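Local structure of lasso peptide isopeptidase AtxE2 (Asticcacaulis excentricus, 5TXE) at residues 175-186 with 241-252. The protein recognises the knotted shape of the lasso peptides astexin-2 and astexin-3 and hydrolyses their isopeptide bond to give linear peptides. The protein carries 1 engineered substitution. Numbering follows the deposited sequence.
Sequences DVQWLDDNTLIY and RRAATPTEVARL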
loop_
_atom_site.group_PDB
_atom_site.type_symbol
_atom_site.label_atom_id
_atom_site.label_comp_id
_atom_site.label_asym_id
_atom_site.label_seq_id
_atom_site.Cartn_x
_atom_site.Cartn_y
_atom_site.Cartn_z
ATOM N N ASP A 175 19.267 9.053 0.905
ATOM C CA ASP A 175 18.706 10.041 1.817
ATOM C C ASP A 175 19.616 11.268 1.848
ATOM O O ASP A 175 20.777 11.203 1.470
ATOM C CB ASP A 175 18.627 9.484 3.254
ATOM C CG ASP A 175 17.496 10.106 4.079
ATOM O OD1 ASP A 175 16.792 11.068 3.649
ATOM O OD2 ASP A 175 17.331 9.661 5.221
ATOM N N VAL A 176 19.062 12.345 2.369
ATOM C CA VAL A 176 19.739 13.622 2.423
ATOM C C VAL A 176 19.110 14.519 3.522
ATOM O O VAL A 176 17.904 14.440 3.771
ATOM C CB VAL A 176 19.630 14.301 1.035
ATOM C CG1 VAL A 176 18.164 14.598 0.690
ATOM C CG2 VAL A 176 20.470 15.572 0.997
ATOM N N GLN A 177 19.930 15.329 4.178
ATOM C CA GLN A 177 19.473 16.404 5.078
ATOM C C GLN A 177 20.422 17.611 4.927
ATOM O O GLN A 177 21.589 17.450 4.554
ATOM C CB GLN A 177 19.565 16.011 6.557
ATOM C CG GLN A 177 18.640 14.924 6.996
ATOM C CD GLN A 177 17.196 15.352 7.309
ATOM O OE1 GLN A 177 16.843 16.562 7.496
ATOM N NE2 GLN A 177 16.329 14.319 7.381
ATOM N N TRP A 178 19.916 18.791 5.293
ATOM C CA TRP A 178 20.727 19.989 5.411
ATOM C C TRP A 178 21.468 19.984 6.746
ATOM O O TRP A 178 20.865 19.728 7.774
ATOM C CB TRP A 178 19.821 21.203 5.359
ATOM C CG TRP A 178 19.061 21.347 4.090
ATOM C CD1 TRP A 178 17.795 20.875 3.798
ATOM C CD2 TRP A 178 19.495 22.047 2.931
ATOM N NE1 TRP A 178 17.436 21.260 2.533
ATOM C CE2 TRP A 178 18.464 21.966 1.980
ATOM C CE3 TRP A 178 20.657 22.767 2.616
ATOM C CZ2 TRP A 178 18.563 22.549 0.737
ATOM C CZ3 TRP A 178 20.765 23.332 1.378
ATOM C CH2 TRP A 178 19.711 23.229 0.449
ATOM N N LEU A 179 22.776 20.210 6.715
ATOM C CA LEU A 179 23.536 20.504 7.928
ATOM C C LEU A 179 23.516 22.030 8.249
ATOM O O LEU A 179 23.477 22.400 9.410
ATOM C CB LEU A 179 24.956 19.993 7.848
ATOM C CG LEU A 179 25.149 18.476 7.749
ATOM C CD1 LEU A 179 26.632 18.097 7.732
ATOM C CD2 LEU A 179 24.444 17.792 8.899
ATOM N N ASP A 180 23.507 22.870 7.221
ATOM C CA ASP A 180 23.250 24.297 7.329
ATOM C C ASP A 180 22.790 24.755 5.956
ATOM O O ASP A 180 22.652 23.930 5.073
ATOM C CB ASP A 180 24.497 25.061 7.827
ATOM C CG ASP A 180 25.704 24.940 6.897
ATOM O OD1 ASP A 180 25.551 24.988 5.665
ATOM O OD2 ASP A 180 26.826 24.764 7.406
ATOM N N ASP A 181 22.595 26.049 5.735
ATOM C CA ASP A 181 22.092 26.511 4.449
ATOM C C ASP A 181 22.902 26.167 3.180
ATOM O O ASP A 181 22.353 26.241 2.084
ATOM C CB ASP A 181 21.825 28.008 4.478
ATOM C CG ASP A 181 20.620 28.361 5.324
ATOM O OD1 ASP A 181 19.568 27.666 5.216
ATOM O OD2 ASP A 181 20.715 29.352 6.080
ATOM N N ASN A 182 24.163 25.794 3.334
ATOM C CA ASN A 182 25.060 25.530 2.221
ATOM C C ASN A 182 25.701 24.162 2.287
ATOM O O ASN A 182 26.649 23.893 1.551
ATOM C CB ASN A 182 26.206 26.574 2.241
ATOM C CG ASN A 182 25.681 27.988 2.170
ATOM O OD1 ASN A 182 25.123 28.396 1.134
ATOM N ND2 ASN A 182 25.768 28.725 3.289
ATOM N N THR A 183 25.210 23.285 3.158
ATOM C CA THR A 183 25.897 22.023 3.354
ATOM C C THR A 183 24.891 20.892 3.470
ATOM O O THR A 183 23.890 21.034 4.177
ATOM C CB THR A 183 26.719 22.107 4.629
ATOM O OG1 THR A 183 27.529 23.297 4.600
ATOM C CG2 THR A 183 27.561 20.906 4.782
ATOM N N LEU A 184 25.143 19.784 2.760
ATOM C CA LEU A 184 24.208 18.652 2.714
ATOM C C LEU A 184 24.961 17.426 3.108
ATOM O O LEU A 184 26.090 17.203 2.672
ATOM C CB LEU A 184 23.623 18.430 1.297
ATOM C CG LEU A 184 22.685 19.477 0.725
ATOM C CD1 LEU A 184 22.473 19.193 -0.752
ATOM C CD2 LEU A 184 21.353 19.451 1.441
ATOM N N ILE A 185 24.296 16.594 3.885
ATOM C CA ILE A 185 24.817 15.258 4.148
ATOM C C ILE A 185 23.924 14.230 3.437
ATOM O O ILE A 185 22.716 14.390 3.358
ATOM C CB ILE A 185 24.869 14.968 5.663
ATOM C CG1 ILE A 185 25.406 13.585 5.891
ATOM C CG2 ILE A 185 23.500 15.110 6.306
ATOM C CD1 ILE A 185 25.794 13.322 7.331
ATOM N N TYR A 186 24.533 13.199 2.901
ATOM C CA TYR A 186 23.806 12.227 2.119
ATOM C C TYR A 186 24.415 10.864 2.237
ATOM O O TYR A 186 25.578 10.718 2.623
ATOM C CB TYR A 186 23.767 12.631 0.650
ATOM C CG TYR A 186 25.090 12.534 -0.110
ATOM C CD1 TYR A 186 26.016 13.587 -0.126
ATOM C CD2 TYR A 186 25.382 11.432 -0.886
ATOM C CE1 TYR A 186 27.211 13.534 -0.872
ATOM C CE2 TYR A 186 26.582 11.381 -1.629
ATOM C CZ TYR A 186 27.486 12.444 -1.610
ATOM O OH TYR A 186 28.655 12.375 -2.360
ATOM N N ARG A 241 33.568 17.739 -1.125
ATOM C CA ARG A 241 33.010 16.670 -0.352
ATOM C C ARG A 241 34.005 16.240 0.683
ATOM O O ARG A 241 35.204 16.160 0.383
ATOM C CB ARG A 241 32.811 15.448 -1.236
ATOM C CG ARG A 241 31.499 15.453 -1.978
ATOM C CD ARG A 241 31.618 15.048 -3.439
ATOM N NE ARG A 241 30.306 15.050 -4.096
ATOM C CZ ARG A 241 29.970 14.289 -5.126
ATOM N NH1 ARG A 241 30.810 13.407 -5.641
ATOM N NH2 ARG A 241 28.763 14.410 -5.628
ATOM N N ARG A 242 33.497 15.821 1.831
ATOM C CA ARG A 242 34.348 15.301 2.903
ATOM C C ARG A 242 33.591 14.215 3.664
ATOM O O ARG A 242 32.373 14.085 3.519
ATOM C CB ARG A 242 34.697 16.448 3.848
ATOM C CG ARG A 242 33.474 17.077 4.519
ATOM C CD ARG A 242 33.836 17.965 5.721
ATOM N NE ARG A 242 32.696 18.711 6.280
ATOM C CZ ARG A 242 31.847 18.214 7.188
ATOM N NH1 ARG A 242 31.981 16.960 7.639
ATOM N NH2 ARG A 242 30.843 18.948 7.623
ATOM N N ALA A 243 34.296 13.457 4.490
ATOM C CA ALA A 243 33.633 12.446 5.290
ATOM C C ALA A 243 32.751 13.156 6.308
ATOM O O ALA A 243 33.039 14.298 6.687
ATOM C CB ALA A 243 34.628 11.577 6.008
ATOM N N ALA A 244 31.657 12.498 6.705
ATOM C CA ALA A 244 30.787 13.039 7.755
ATOM C C ALA A 244 31.401 12.795 9.134
ATOM O O ALA A 244 32.114 11.866 9.294
ATOM C CB ALA A 244 29.425 12.389 7.665
ATOM N N THR A 245 31.113 13.626 10.115
ATOM C CA THR A 245 31.442 13.302 11.520
ATOM C C THR A 245 30.332 12.482 12.133
ATOM O O THR A 245 29.187 12.620 11.711
ATOM C CB THR A 245 31.561 14.565 12.384
ATOM O OG1 THR A 245 30.271 15.138 12.595
ATOM C CG2 THR A 245 32.432 15.608 11.713
ATOM N N PRO A 246 30.632 11.683 13.183
ATOM C CA PRO A 246 29.590 10.846 13.846
ATOM C C PRO A 246 28.358 11.592 14.283
ATOM O O PRO A 246 27.262 11.071 14.275
ATOM C CB PRO A 246 30.327 10.284 15.038
ATOM C CG PRO A 246 31.749 10.130 14.513
ATOM C CD PRO A 246 31.970 11.398 13.726
ATOM N N THR A 247 28.558 12.837 14.626
ATOM C CA THR A 247 27.500 13.731 15.017
ATOM C C THR A 247 26.567 14.084 13.855
ATOM O O THR A 247 25.308 14.054 13.960
ATOM C CB THR A 247 28.184 15.057 15.472
ATOM O OG1 THR A 247 29.427 14.741 16.132
ATOM C CG2 THR A 247 27.265 15.901 16.346
ATOM N N GLU A 248 27.203 14.501 12.767
ATOM C CA GLU A 248 26.510 14.722 11.500
ATOM C C GLU A 248 25.749 13.480 10.989
ATOM O O GLU A 248 24.589 13.558 10.570
ATOM C CB GLU A 248 27.526 15.144 10.460
ATOM C CG GLU A 248 28.006 16.568 10.712
ATOM C CD GLU A 248 29.208 16.895 9.868
ATOM O OE1 GLU A 248 29.861 15.952 9.382
ATOM O OE2 GLU A 248 29.492 18.078 9.666
ATOM N N VAL A 249 26.421 12.341 11.055
ATOM C CA VAL A 249 25.840 11.092 10.688
ATOM C C VAL A 249 24.585 10.793 11.495
ATOM O O VAL A 249 23.534 10.485 10.901
ATOM C CB VAL A 249 26.820 9.960 10.885
ATOM C CG1 VAL A 249 26.081 8.628 10.822
ATOM C CG2 VAL A 249 27.934 10.018 9.846
ATOM N N ALA A 250 24.662 10.867 12.818
ATOM C CA ALA A 250 23.438 10.672 13.608
ATOM C C ALA A 250 22.317 11.663 13.211
ATOM O O ALA A 250 21.148 11.293 13.197
ATOM C CB ALA A 250 23.758 10.730 15.086
ATOM N N ARG A 251 22.634 12.906 12.841
ATOM C CA ARG A 251 21.553 13.837 12.349
ATOM C C ARG A 251 20.816 13.302 11.094
ATOM O O ARG A 251 19.704 13.742 10.757
ATOM C CB ARG A 251 22.026 15.297 12.082
ATOM C CG ARG A 251 21.212 16.342 12.870
ATOM C CD ARG A 251 21.177 17.786 12.371
ATOM N NE ARG A 251 22.503 18.408 12.291
ATOM C CZ ARG A 251 22.718 19.632 11.791
ATOM N NH1 ARG A 251 21.698 20.358 11.316
ATOM N NH2 ARG A 251 23.954 20.131 11.746
ATOM N N LEU A 252 21.453 12.386 10.369
ATOM C CA LEU A 252 20.803 11.748 9.249
ATOM C C LEU A 252 20.204 10.388 9.650
ATOM O O LEU A 252 19.095 10.091 9.253
ATOM C CB LEU A 252 21.773 11.626 8.048
ATOM C CG LEU A 252 21.240 11.128 6.688
ATOM C CD1 LEU A 252 20.172 12.024 6.169
ATOM C CD2 LEU A 252 22.315 11.048 5.633
HETATM O O HOH W 1 17.088 11.346 7.545
#
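L252 lays its two methyls over the face of the hairpin made by strands 175-178 and 183-186: CD1 packs 3.4 Å from Q177 CG, and CD2 rests near the backbone of Y186. Beside it I185, with CG1 anti to its backbone N (chi1 180°), sends CD1 under the first turn of helix 246-252, 3.5 Å from E248 O and close to A244 CB. This is the tight part. The hairpin and strand 240-243 belong to one four-stranded antiparallel sheet, a blade of the β-propeller expected in prolyl oligopeptidase relatives; the helix following the last strand folds back across the face of that blade. Toward solvent the fit is polar and looser. R251 reaches over L179, its guanidinium face on CD2, and NH2 gives L179 O a bent bond (3.3 Å, 139°) in the carbonyl plane, on a lone pair, with a weak second one from NH1. L179 CD1 also touches the carboxylate of E248, in a salt bridge with R242, NH2 to OE2 at 2.6 Å and NH1 to OE1. T245 N donates to OE1 and E248 N back to T245 OG1, a capping box. With an alanine in place of E248, R242 would probably lose its carboxylate mate and T245 N its acceptor, and a gap would open beside L179 CD1. Beside Q177, one water donates to D175 OD2 and L252 O and accepts from Q177 NE2; D175 OD1 is in a salt bridge with R133.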